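Local coordinates for peptide methionine sulfoxide reductase msrA/msrB (Neisseria gonorrhoeae, PDB 2H30), which reduces methionine sulfoxide in proteins through reductase domains that its thioredoxin-like N-terminal domain, modelled here, can supply with electrons from DsbD, at residues A[17-22]-A[110-115]; A[69-74]-A[149-154]; A[81-86]-A[120-125]; A[124-129]-A[135-140]. The protein carries 2 engineered substitutions. One frame throughout, in Å; residues are numbered along the deposited sequence.

Interaction 1. Residues A[17-22]-A[110-115]. Engineered in segment 17-22: Met20 (natural residue Leu).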
loop_
_atom_site.group_PDB
_atom_site.type_symbol
_atom_site.label_atom_id
_atom_site.label_comp_id
_atom_site.label_asym_id
_atom_site.label_seq_id
_atom_site.Cartn_x
_atom_site.Cartn_y
_atom_site.Cartn_z
ATOM N N PRO A 17 11.260 -3.881 1.165
ATOM C CA PRO A 17 11.724 -2.692 1.928
ATOM C C PRO A 17 13.039 -2.109 1.431
ATOM O O PRO A 17 13.195 -0.882 1.460
ATOM C CB PRO A 17 11.834 -3.180 3.382
ATOM C CG PRO A 17 11.070 -4.480 3.445
ATOM C CD PRO A 17 11.053 -5.056 2.038
ATOM N N HIS A 18 13.965 -2.949 0.957
ATOM C CA HIS A 18 15.221 -2.404 0.447
ATOM C C HIS A 18 14.942 -1.554 -0.782
ATOM O O HIS A 18 15.424 -0.417 -0.897
ATOM C CB HIS A 18 16.261 -3.501 0.146
ATOM C CG HIS A 18 17.589 -2.930 -0.241
ATOM N ND1 HIS A 18 18.435 -2.328 0.673
ATOM C CD2 HIS A 18 18.175 -2.783 -1.454
ATOM C CE1 HIS A 18 19.505 -1.873 0.039
ATOM N NE2 HIS A 18 19.374 -2.143 -1.250
ATOM N N THR A 19 14.103 -2.056 -1.680
ATOM C CA THR A 19 13.747 -1.319 -2.874
ATOM C C THR A 19 13.033 -0.004 -2.531
ATOM O O THR A 19 13.211 1.032 -3.163
ATOM C CB THR A 19 12.833 -2.201 -3.747
ATOM O OG1 THR A 19 13.556 -3.378 -4.126
ATOM C CG2 THR A 19 12.344 -1.457 -5.000
HETATM N N MSE A 20 12.185 -0.071 -1.527
HETATM C CA MSE A 20 11.371 1.088 -1.207
HETATM C C MSE A 20 12.198 2.141 -0.516
HETATM O O MSE A 20 11.878 3.324 -0.524
HETATM C CB MSE A 20 10.188 0.655 -0.378
HETATM C CG MSE A 20 9.133 1.680 -0.252
HETATM SE SE MSE A 20 7.816 0.704 0.718
HETATM C CE MSE A 20 7.387 -0.660 -0.509
ATOM N N SER A 21 13.308 1.725 0.067
ATOM C CA SER A 21 14.138 2.677 0.823
ATOM C C SER A 21 14.941 3.691 -0.098
ATOM O O SER A 21 15.544 4.694 0.346
ATOM C CB SER A 21 14.872 1.922 1.966
ATOM O OG SER A 21 13.907 1.413 2.956
ATOM N N THR A 22 14.819 3.518 -1.419
ATOM C CA THR A 22 15.346 4.470 -2.356
ATOM C C THR A 22 14.226 5.395 -2.880
ATOM O O THR A 22 14.420 6.220 -3.788
ATOM C CB THR A 22 16.034 3.698 -3.528
ATOM O OG1 THR A 22 15.032 3.221 -4.413
ATOM C CG2 THR A 22 16.763 2.463 -2.967
ATOM N N GLY A 110 7.546 4.329 -12.329
ATOM C CA GLY A 110 7.636 3.156 -13.216
ATOM C C GLY A 110 7.158 1.831 -12.630
ATOM O O GLY A 110 7.119 0.789 -13.300
ATOM N N GLY A 111 6.721 1.868 -11.371
ATOM C CA GLY A 111 6.095 0.659 -10.822
ATOM C C GLY A 111 7.035 -0.534 -10.613
ATOM O O GLY A 111 6.655 -1.680 -10.890
ATOM N N THR A 112 8.239 -0.258 -10.099
ATOM C CA THR A 112 9.208 -1.342 -9.860
ATOM C C THR A 112 8.658 -2.441 -8.948
ATOM O O THR A 112 8.698 -3.630 -9.270
ATOM C CB THR A 112 10.452 -0.781 -9.223
ATOM O OG1 THR A 112 11.070 0.055 -10.229
ATOM C CG2 THR A 112 11.419 -1.920 -8.883
ATOM N N ILE A 113 8.053 -2.031 -7.832
ATOM C CA ILE A 113 7.644 -3.043 -6.856
ATOM C C ILE A 113 6.427 -3.792 -7.405
ATOM O O ILE A 113 6.360 -5.023 -7.328
ATOM C CB ILE A 113 7.301 -2.391 -5.536
ATOM C CG1 ILE A 113 8.542 -1.677 -4.995
ATOM C CG2 ILE A 113 6.640 -3.444 -4.573
ATOM C CD1 ILE A 113 8.232 -0.812 -3.876
ATOM N N ALA A 114 5.477 -3.062 -8.006
ATOM C CA ALA A 114 4.329 -3.720 -8.578
ATOM C C ALA A 114 4.758 -4.766 -9.630
ATOM O O ALA A 114 4.243 -5.868 -9.686
ATOM C CB ALA A 114 3.351 -2.657 -9.176
ATOM N N GLN A 115 5.708 -4.390 -10.484
ATOM C CA GLN A 115 6.206 -5.349 -11.469
ATOM C C GLN A 115 6.885 -6.553 -10.796
ATOM O O GLN A 115 6.619 -7.691 -11.202
ATOM C CB GLN A 115 7.186 -4.654 -12.413
ATOM C CG GLN A 115 6.459 -3.697 -13.330
ATOM C CD GLN A 115 7.437 -3.042 -14.260
ATOM O OE1 GLN A 115 8.112 -3.735 -15.021
ATOM N NE2 GLN A 115 7.600 -1.742 -14.150
#
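The contact is closest where the selenomethionine at Met20, an engineered residue, presses its terminal methyl against Ile113. CE comes within 3.5 Å of Ile113 CD1, closer than two methyl groups usually sit, and the two side chains cross at about a right angle. The Met20 chain runs out extended from the helix and then bends at the selenium (chi3 -63°), which carries CE across to the isoleucine. Both residues are buried and reach the sheet below, Met20 resting on Ile43 and Ile113 on Phe45. This is one half of the layering of a thioredoxin fold: helices 16-20 and 112-116 lie over the same face of the central sheet and touch each other through the residues nearest it. Farther from the sheet the packing relaxes. Thr19 contributes its methyl alone to this interface, CG2 passing Ile113 CG1 at 3.8 Å, the two side chains running in opposite directions, and then meeting Thr112 CG2 at 4.0 Å. The Thr19 hydroxyl is turned to its own helix, where OG1 bonds to the carbonyl of Thr15. At this outer margin Thr19 and Thr112 are both partly exposed.

Interaction 2. Residues A[69-74]-A[149-154]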
loop_
_atom_site.group_PDB
_atom_site.type_symbol
_atom_site.label_atom_id
_atom_site.label_comp_id
_atom_site.label_asym_id
_atom_site.label_seq_id
_atom_site.Cartn_x
_atom_site.Cartn_y
_atom_site.Cartn_z
ATOM N N PHE A 69 -4.317 -1.364 14.234
ATOM C CA PHE A 69 -3.314 -1.661 13.202
ATOM C C PHE A 69 -1.918 -1.347 13.676
ATOM O O PHE A 69 -0.981 -1.393 12.883
ATOM C CB PHE A 69 -3.632 -0.839 11.917
ATOM C CG PHE A 69 -4.811 -1.417 11.158
ATOM C CD1 PHE A 69 -4.580 -2.434 10.183
ATOM C CD2 PHE A 69 -6.137 -1.059 11.455
ATOM C CE1 PHE A 69 -5.640 -3.007 9.472
ATOM C CE2 PHE A 69 -7.245 -1.693 10.727
ATOM C CZ PHE A 69 -6.968 -2.662 9.708
ATOM N N SER A 70 -1.761 -1.016 14.965
ATOM C CA SER A 70 -0.478 -0.507 15.395
ATOM C C SER A 70 0.661 -1.516 15.322
ATOM O O SER A 70 1.832 -1.090 15.319
ATOM C CB SER A 70 -0.568 0.122 16.778
ATOM O OG SER A 70 -0.840 -0.900 17.688
ATOM N N SER A 71 0.346 -2.802 15.226
ATOM C CA SER A 71 1.404 -3.826 15.173
ATOM C C SER A 71 2.036 -3.919 13.779
ATOM O O SER A 71 2.995 -4.674 13.618
ATOM C CB SER A 71 0.882 -5.218 15.578
ATOM O OG SER A 71 -0.055 -5.676 14.621
ATOM N N ALA A 72 1.452 -3.204 12.780
ATOM C CA ALA A 72 1.968 -3.312 11.402
ATOM C C ALA A 72 2.253 -1.933 10.885
ATOM O O ALA A 72 1.670 -0.957 11.362
ATOM C CB ALA A 72 0.874 -3.976 10.467
ATOM N N ASN A 73 3.085 -1.866 9.851
ATOM C CA ASN A 73 3.228 -0.636 9.075
ATOM C C ASN A 73 2.171 -0.672 7.971
ATOM O O ASN A 73 2.129 -1.645 7.232
ATOM C CB ASN A 73 4.580 -0.592 8.387
ATOM C CG ASN A 73 5.776 -0.756 9.378
ATOM O OD1 ASN A 73 6.671 -1.562 9.147
ATOM N ND2 ASN A 73 5.735 -0.018 10.452
ATOM N N LEU A 74 1.340 0.358 7.886
ATOM C CA LEU A 74 0.380 0.417 6.771
ATOM C C LEU A 74 0.816 1.529 5.834
ATOM O O LEU A 74 0.975 2.709 6.222
ATOM C CB LEU A 74 -0.999 0.741 7.323
ATOM C CG LEU A 74 -1.924 -0.415 7.296
ATOM C CD1 LEU A 74 -3.226 0.002 7.967
ATOM C CD2 LEU A 74 -2.258 -0.801 5.884
ATOM N N ALA A 149 -6.991 -9.603 9.960
ATOM C CA ALA A 149 -6.662 -11.019 9.947
ATOM C C ALA A 149 -5.279 -11.210 9.309
ATOM O O ALA A 149 -4.401 -11.897 9.868
ATOM C CB ALA A 149 -7.725 -11.781 9.184
ATOM N N LEU A 150 -5.031 -10.471 8.217
ATOM C CA LEU A 150 -3.716 -10.633 7.531
ATOM C C LEU A 150 -2.533 -10.161 8.373
ATOM O O LEU A 150 -1.433 -10.744 8.336
ATOM C CB LEU A 150 -3.671 -9.808 6.241
ATOM C CG LEU A 150 -4.399 -10.314 5.020
ATOM C CD1 LEU A 150 -4.089 -9.265 3.906
ATOM C CD2 LEU A 150 -3.770 -11.654 4.621
ATOM N N ILE A 151 -2.693 -9.091 9.145
ATOM C CA ILE A 151 -1.547 -8.570 9.925
ATOM C C ILE A 151 -1.269 -9.482 11.106
ATOM O O ILE A 151 -0.133 -9.510 11.598
ATOM C CB ILE A 151 -1.642 -7.101 10.359
ATOM C CG1 ILE A 151 -2.773 -6.864 11.351
ATOM C CG2 ILE A 151 -1.822 -6.174 9.134
ATOM C CD1 ILE A 151 -2.720 -5.409 11.954
ATOM N N ARG A 152 -2.292 -10.229 11.518
ATOM C CA ARG A 152 -2.109 -11.234 12.553
ATOM C C ARG A 152 -1.542 -12.526 11.984
ATOM O O ARG A 152 -0.648 -13.115 12.626
ATOM C CB ARG A 152 -3.412 -11.525 13.293
ATOM C CG ARG A 152 -3.182 -12.326 14.555
ATOM C CD ARG A 152 -4.481 -12.836 15.095
ATOM N NE ARG A 152 -5.005 -13.875 14.250
ATOM C CZ ARG A 152 -6.107 -13.812 13.523
ATOM N NH1 ARG A 152 -6.855 -12.728 13.515
ATOM N NH2 ARG A 152 -6.457 -14.845 12.781
ATOM N N ASN A 153 -2.038 -12.969 10.835
ATOM C CA ASN A 153 -1.584 -14.269 10.263
ATOM C C ASN A 153 -1.527 -14.110 8.755
ATOM O O ASN A 153 -2.573 -14.010 8.120
ATOM C CB ASN A 153 -2.579 -15.377 10.645
ATOM C CG ASN A 153 -2.297 -16.718 9.930
ATOM O OD1 ASN A 153 -1.260 -16.901 9.335
ATOM N ND2 ASN A 153 -3.270 -17.629 9.956
ATOM N N PRO A 154 -0.286 -14.055 8.181
ATOM C CA PRO A 154 -0.221 -13.854 6.708
ATOM C C PRO A 154 -0.950 -14.923 5.876
ATOM O O PRO A 154 -1.308 -14.673 4.700
ATOM C CB PRO A 154 1.290 -13.960 6.421
ATOM C CG PRO A 154 1.900 -14.638 7.639
ATOM C CD PRO A 154 1.039 -14.168 8.815
#
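Ile151 sets its two branches against the loop 69-72, CG2 over the methyl of Ala72 and CD1 between Phe69 and Ser71. The Ala72 CB to Ile151 CG2 distance is 3.7 Å, and it falls where the two backbones come nearest, the CA atoms of Ala72 and Ile151 being 6.5 Å apart. At chi1 66° the longer branch of the isoleucine stands between its own backbone N and carbonyl carbon, and from there it reaches toward the turn. Its CD1 lies 3.9 Å from Phe69 CD1, approaching the ring obliquely, the two side chains crossing at about a right angle. On the solvent side the same methyl meets Ser71 OG at 3.8 Å, a plain van der Waals contact. What gathers these three partners around one side chain is a type I turn from Phe69 to Ala72, closed by Ala72 N bonding to Phe69 O at 3.0 Å. Phe69 is buried, stacked with Trp63 and also packed on Ala147 and Leu148. Ile151 also reaches Leu42 of the sheet. The last turn of helix 144-152, the C-terminal helix of the thioredoxin fold, is thus packed against the link between helix 51-64 and strand 73-78.

Interaction 3. Residues A[81-86]-A[120-125]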
loop_
_atom_site.group_PDB
_atom_site.type_symbol
_atom_site.label_atom_id
_atom_site.label_comp_id
_atom_site.label_asym_id
_atom_site.label_seq_id
_atom_site.Cartn_x
_atom_site.Cartn_y
_atom_site.Cartn_z
ATOM N N GLY A 81 3.561 6.686 -14.057
ATOM C CA GLY A 81 4.077 6.182 -15.322
ATOM C C GLY A 81 3.884 4.728 -15.614
ATOM O O GLY A 81 4.267 4.255 -16.675
ATOM N N PHE A 82 3.235 3.991 -14.709
ATOM C CA PHE A 82 3.022 2.580 -14.849
ATOM C C PHE A 82 1.522 2.344 -14.968
ATOM O O PHE A 82 0.733 2.989 -14.232
ATOM C CB PHE A 82 3.551 1.881 -13.574
ATOM C CG PHE A 82 3.310 0.426 -13.550
ATOM C CD1 PHE A 82 3.940 -0.428 -14.483
ATOM C CD2 PHE A 82 2.514 -0.151 -12.556
ATOM C CE1 PHE A 82 3.745 -1.816 -14.404
ATOM C CE2 PHE A 82 2.302 -1.515 -12.494
ATOM C CZ PHE A 82 2.905 -2.392 -13.425
ATOM N N LEU A 83 1.111 1.457 -15.879
ATOM C CA LEU A 83 -0.294 1.161 -16.135
ATOM C C LEU A 83 -1.131 2.445 -16.291
ATOM O O LEU A 83 -2.253 2.574 -15.702
ATOM C CB LEU A 83 -0.893 0.257 -15.050
ATOM C CG LEU A 83 -0.244 -1.119 -14.862
ATOM C CD1 LEU A 83 -0.828 -1.898 -13.654
ATOM C CD2 LEU A 83 -0.394 -1.983 -16.115
ATOM N N HIS A 84 -0.588 3.396 -17.052
ATOM C CA HIS A 84 -1.263 4.658 -17.404
ATOM C C HIS A 84 -1.522 5.587 -16.233
ATOM O O HIS A 84 -2.298 6.562 -16.346
ATOM C CB HIS A 84 -2.544 4.433 -18.228
ATOM C CG HIS A 84 -2.303 3.637 -19.471
ATOM N ND1 HIS A 84 -1.587 4.134 -20.543
ATOM C CD2 HIS A 84 -2.634 2.362 -19.793
ATOM C CE1 HIS A 84 -1.506 3.205 -21.480
ATOM N NE2 HIS A 84 -2.123 2.118 -21.047
ATOM N N GLU A 85 -0.830 5.314 -15.105
ATOM C CA GLU A 85 -0.833 6.308 -14.050
ATOM C C GLU A 85 -0.165 7.591 -14.533
ATOM O O GLU A 85 0.759 7.539 -15.421
ATOM C CB GLU A 85 -0.094 5.733 -12.797
ATOM C CG GLU A 85 0.013 6.704 -11.645
ATOM C CD GLU A 85 -1.355 7.107 -11.116
ATOM O OE1 GLU A 85 -1.909 8.136 -11.610
ATOM O OE2 GLU A 85 -1.868 6.389 -10.245
ATOM N N LYS A 86 -0.610 8.720 -13.989
ATOM C CA LYS A 86 0.011 10.017 -14.229
ATOM C C LYS A 86 1.514 9.938 -14.071
ATOM O O LYS A 86 2.021 9.215 -13.219
ATOM C CB LYS A 86 -0.540 11.047 -13.243
ATOM C CG LYS A 86 -2.086 11.288 -13.479
ATOM C CD LYS A 86 -2.664 12.148 -12.365
ATOM C CE LYS A 86 -4.199 12.198 -12.400
ATOM N NZ LYS A 86 -4.657 12.906 -13.635
ATOM N N SER A 120 -1.105 -6.413 -11.205
ATOM C CA SER A 120 -1.615 -5.893 -12.474
ATOM C C SER A 120 -3.010 -5.286 -12.350
ATOM O O SER A 120 -3.538 -4.672 -13.331
ATOM C CB SER A 120 -1.654 -7.007 -13.581
ATOM O OG SER A 120 -2.350 -8.140 -13.063
ATOM N N VAL A 121 -3.620 -5.497 -11.175
ATOM C CA VAL A 121 -4.976 -5.026 -10.942
ATOM C C VAL A 121 -5.019 -4.249 -9.651
ATOM O O VAL A 121 -4.268 -4.520 -8.745
ATOM C CB VAL A 121 -6.033 -6.122 -10.970
ATOM C CG1 VAL A 121 -5.985 -6.938 -12.298
ATOM C CG2 VAL A 121 -5.989 -6.984 -9.800
ATOM N N TYR A 122 -5.874 -3.253 -9.640
ATOM C CA TYR A 122 -6.008 -2.397 -8.448
ATOM C C TYR A 122 -7.430 -2.393 -7.955
ATOM O O TYR A 122 -8.411 -2.515 -8.776
ATOM C CB TYR A 122 -5.633 -0.972 -8.799
ATOM C CG TYR A 122 -4.191 -0.757 -9.237
ATOM C CD1 TYR A 122 -3.122 -1.321 -8.516
ATOM C CD2 TYR A 122 -3.900 0.044 -10.314
ATOM C CE1 TYR A 122 -1.783 -1.034 -8.870
ATOM C CE2 TYR A 122 -2.561 0.290 -10.684
ATOM C CZ TYR A 122 -1.541 -0.240 -9.938
ATOM O OH TYR A 122 -0.238 0.017 -10.223
ATOM N N PRO A 123 -7.588 -2.213 -6.644
ATOM C CA PRO A 123 -6.491 -2.259 -5.658
ATOM C C PRO A 123 -5.978 -3.686 -5.533
ATOM O O PRO A 123 -6.655 -4.642 -5.931
ATOM C CB PRO A 123 -7.188 -1.877 -4.342
ATOM C CG PRO A 123 -8.656 -2.088 -4.601
ATOM C CD PRO A 123 -8.931 -2.088 -6.037
ATOM N N SER A 124 -4.767 -3.796 -5.027
ATOM C CA SER A 124 -4.265 -5.081 -4.539
ATOM C C SER A 124 -3.447 -4.797 -3.312
ATOM O O SER A 124 -3.047 -3.633 -3.074
ATOM C CB SER A 124 -3.324 -5.751 -5.562
ATOM O OG SER A 124 -4.096 -6.288 -6.650
ATOM N N TRP A 125 -3.219 -5.847 -2.524
ATOM C CA TRP A 125 -2.497 -5.681 -1.241
ATOM C C TRP A 125 -1.364 -6.659 -1.159
ATOM O O TRP A 125 -1.480 -7.771 -1.703
ATOM C CB TRP A 125 -3.466 -5.980 -0.104
ATOM C CG TRP A 125 -4.568 -4.908 0.014
ATOM C CD1 TRP A 125 -5.757 -4.824 -0.730
ATOM C CD2 TRP A 125 -4.609 -3.866 0.969
ATOM N NE1 TRP A 125 -6.484 -3.727 -0.272
ATOM C CE2 TRP A 125 -5.802 -3.122 0.754
ATOM C CE3 TRP A 125 -3.712 -3.435 1.947
ATOM C CZ2 TRP A 125 -6.141 -1.998 1.553
ATOM C CZ3 TRP A 125 -4.038 -2.320 2.754
ATOM C CH2 TRP A 125 -5.254 -1.600 2.530
HETATM O O HOH W 1 -0.082 2.348 -11.681
#
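Leu83 and Ser120 mark the closest backbone approach, their CA atoms 8.1 Å apart, so side chains and one water have to span the gap. Segment 81-86 curls through a type I' turn from Phe82 to Glu85, with Leu83 and His84 at positive phi and Glu85 N bonded to Phe82 O at 2.9 Å. Opposite it, in segment 120-125, the chain is extended from Val121 and passes a cis peptide bond before Pro123, after which strand 124-128 begins. Ser124 OG folds back to donate to Val121 O at 2.7 Å, bridging the residues on either side of the Tyr122-Pro123 pair. Tyr122 reaches across to the turn. Its hydroxyl arrives at the edge of the Phe82 ring, near the ring plane, with OH 3.6 Å from CD2. A water joins the same pair by another path, donating to Phe82 O and bonding to Tyr122 OH, each at 2.8 Å, so the phenol is linked to the turn's backbone as well as touching its ring. Leu83 comes in beside it: CD1 lies 3.9 Å from Ser120 O and rests obliquely against the tyrosine ring, while Leu83 CG sits over one face of the Phe82 ring, toward the rim. Phe82 in turn packs on Ala114 and Gln115 of helix 112-116. Tyr122 lies on Phe45 of strand 41-45 and on Cys53, and Pro123 on Leu52 and Cys53, so this loop pair borders the start of helix 51-64 and its probable CxxC redox site.

Interaction 4. Residues A[124-129]-A[135-140]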
loop_
_atom_site.group_PDB
_atom_site.type_symbol
_atom_site.label_atom_id
_atom_site.label_comp_id
_atom_site.label_asym_id
_atom_site.label_seq_id
_atom_site.Cartn_x
_atom_site.Cartn_y
_atom_site.Cartn_z
ATOM N N SER A 124 -4.767 -3.796 -5.027
ATOM C CA SER A 124 -4.265 -5.081 -4.539
ATOM C C SER A 124 -3.447 -4.797 -3.312
ATOM O O SER A 124 -3.047 -3.633 -3.074
ATOM C CB SER A 124 -3.324 -5.751 -5.562
ATOM O OG SER A 124 -4.096 -6.288 -6.650
ATOM N N TRP A 125 -3.219 -5.847 -2.524
ATOM C CA TRP A 125 -2.497 -5.681 -1.241
ATOM C C TRP A 125 -1.364 -6.659 -1.159
ATOM O O TRP A 125 -1.480 -7.771 -1.703
ATOM C CB TRP A 125 -3.466 -5.980 -0.104
ATOM C CG TRP A 125 -4.568 -4.908 0.014
ATOM C CD1 TRP A 125 -5.757 -4.824 -0.730
ATOM C CD2 TRP A 125 -4.609 -3.866 0.969
ATOM N NE1 TRP A 125 -6.484 -3.727 -0.272
ATOM C CE2 TRP A 125 -5.802 -3.122 0.754
ATOM C CE3 TRP A 125 -3.712 -3.435 1.947
ATOM C CZ2 TRP A 125 -6.141 -1.998 1.553
ATOM C CZ3 TRP A 125 -4.038 -2.320 2.754
ATOM C CH2 TRP A 125 -5.254 -1.600 2.530
ATOM N N ALA A 126 -0.286 -6.245 -0.503
ATOM C CA ALA A 126 0.768 -7.225 -0.191
ATOM C C ALA A 126 1.116 -7.165 1.277
ATOM O O ALA A 126 1.097 -6.102 1.874
ATOM C CB ALA A 126 2.015 -6.962 -1.047
ATOM N N LEU A 127 1.407 -8.338 1.869
ATOM C CA LEU A 127 1.858 -8.385 3.233
ATOM C C LEU A 127 3.349 -8.808 3.169
ATOM O O LEU A 127 3.637 -9.861 2.608
ATOM C CB LEU A 127 0.997 -9.384 4.040
ATOM C CG LEU A 127 1.472 -9.471 5.508
ATOM C CD1 LEU A 127 0.953 -8.251 6.225
ATOM C CD2 LEU A 127 0.925 -10.757 6.032
ATOM N N ILE A 128 4.164 -7.926 3.718
ATOM C CA ILE A 128 5.647 -8.122 3.835
ATOM C C ILE A 128 5.936 -8.459 5.293
ATOM O O ILE A 128 5.554 -7.737 6.198
ATOM C CB ILE A 128 6.419 -6.858 3.477
ATOM C CG1 ILE A 128 5.918 -6.234 2.164
ATOM C CG2 ILE A 128 7.932 -7.153 3.386
ATOM C CD1 ILE A 128 5.993 -7.180 1.002
ATOM N N GLY A 129 6.662 -9.551 5.503
ATOM C CA GLY A 129 6.995 -9.890 6.873
ATOM C C GLY A 129 8.019 -8.947 7.499
ATOM O O GLY A 129 8.674 -8.140 6.805
ATOM N N GLN A 135 4.960 -12.240 1.952
ATOM C CA GLN A 135 4.187 -13.343 2.541
ATOM C C GLN A 135 2.837 -13.601 1.894
ATOM O O GLN A 135 2.353 -14.732 1.869
ATOM C CB GLN A 135 3.998 -13.127 4.031
ATOM C CG GLN A 135 5.370 -13.111 4.696
ATOM C CD GLN A 135 5.323 -12.918 6.155
ATOM O OE1 GLN A 135 4.465 -12.231 6.666
ATOM N NE2 GLN A 135 6.374 -13.408 6.834
ATOM N N ARG A 136 2.220 -12.563 1.339
ATOM C CA ARG A 136 0.903 -12.739 0.777
ATOM C C ARG A 136 0.649 -11.589 -0.188
ATOM O O ARG A 136 1.066 -10.444 0.065
ATOM C CB ARG A 136 -0.164 -12.627 1.915
ATOM C CG ARG A 136 -1.599 -12.915 1.533
ATOM C CD ARG A 136 -1.814 -14.468 1.434
ATOM N NE ARG A 136 -3.203 -14.783 1.167
ATOM C CZ ARG A 136 -4.051 -15.126 2.131
ATOM N NH1 ARG A 136 -3.621 -15.192 3.392
ATOM N NH2 ARG A 136 -5.297 -15.416 1.798
ATOM N N ILE A 137 0.005 -11.913 -1.302
ATOM C CA ILE A 137 -0.526 -10.884 -2.241
ATOM C C ILE A 137 -1.995 -11.191 -2.483
ATOM O O ILE A 137 -2.408 -12.343 -2.727
ATOM C CB ILE A 137 0.203 -10.924 -3.613
ATOM C CG1 ILE A 137 1.685 -10.567 -3.418
ATOM C CG2 ILE A 137 -0.426 -9.927 -4.563
ATOM C CD1 ILE A 137 2.583 -10.949 -4.604
ATOM N N VAL A 138 -2.820 -10.151 -2.329
ATOM C CA VAL A 138 -4.247 -10.274 -2.510
ATOM C C VAL A 138 -4.666 -9.360 -3.637
ATOM O O VAL A 138 -4.443 -8.158 -3.587
ATOM C CB VAL A 138 -4.994 -9.882 -1.197
ATOM C CG1 VAL A 138 -6.515 -9.970 -1.404
ATOM C CG2 VAL A 138 -4.530 -10.820 -0.040
ATOM N N LYS A 139 -5.344 -9.942 -4.655
ATOM C CA LYS A 139 -5.909 -9.120 -5.736
ATOM C C LYS A 139 -7.259 -8.583 -5.276
ATOM O O LYS A 139 -8.091 -9.347 -4.757
ATOM C CB LYS A 139 -6.167 -10.025 -6.947
ATOM C CG LYS A 139 -6.721 -9.380 -8.155
ATOM C CD LYS A 139 -6.720 -10.441 -9.308
ATOM C CE LYS A 139 -5.272 -10.728 -9.769
ATOM N NZ LYS A 139 -5.087 -11.829 -10.795
ATOM N N GLY A 140 -7.447 -7.284 -5.473
ATOM C CA GLY A 140 -8.733 -6.604 -5.214
ATOM C C GLY A 140 -8.815 -6.075 -3.813
ATOM O O GLY A 140 -7.814 -6.063 -3.096
#
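A classic beta bulge lies at one end of the pairing of strands 124-128 and 135-139: Gln135 and Arg136 both sit opposite Leu127. The carbonyl of Leu127 receives Gln135 N at 2.8 Å, nearly head-on, and a second, weak bond from Arg136 N at 3.3 Å. Beyond the bulge the ladder is regular and antiparallel, the axes at 174°. Leu127 N bonds to Arg136 O, and Trp125 and Val138 exchange a reciprocal pair of bonds, each 2.8 Å long. Between them Ala126 and Ile137 form a non-hydrogen-bonded pair. Leu127, Trp125, Arg136 and Val138 share one face of the sheet. There Leu127 CB lies 4.0 Å from Arg136 CB, but the arginine chain bends away at chi2 (78°), and its NH1 bonds to the backbone carbonyls of Pro154 and Ala156. Gly140 O lies at the edge of the Trp125 indole, in its plane, 3.4 Å from CD1. At the far end the extended Gln135 side chain reaches Gly129, its OE1 3.5 Å from Gly129 CA, while NE2 is held by Asp133. Strand 124-128 also bonds along its other side to strand 41-45, through Ser124, Ala126 and Ile128. The two strands form the beta hairpin of a thioredoxin fold, which follows the cis-proline and precedes the C-terminal helix, with strand 134-139 at the margin of the sheet.

Overall arrangement
Interactions 1 and 2 lie on opposite faces of the central sheet, centres about 20 Å apart, and interaction 4 supplies strands between them. Its Arg136 NH1 bonds to Pro154 O of interaction 2 at 2.7 Å, while Ile128 packs on Pro17 of interaction 1. Phe82 of interaction 3 continues into interaction 1, its CE1 3.5 Å from Gln115 CG, so helix 112-116 joins the two contacts. Interactions 3 and 4 share Ser124 and Trp125 on one strand. Interaction 3 is the one nearest the probable redox site, touching Cys53; the centre of interaction 2 lies about 23 Å from that of interaction 3, across the chain's centre.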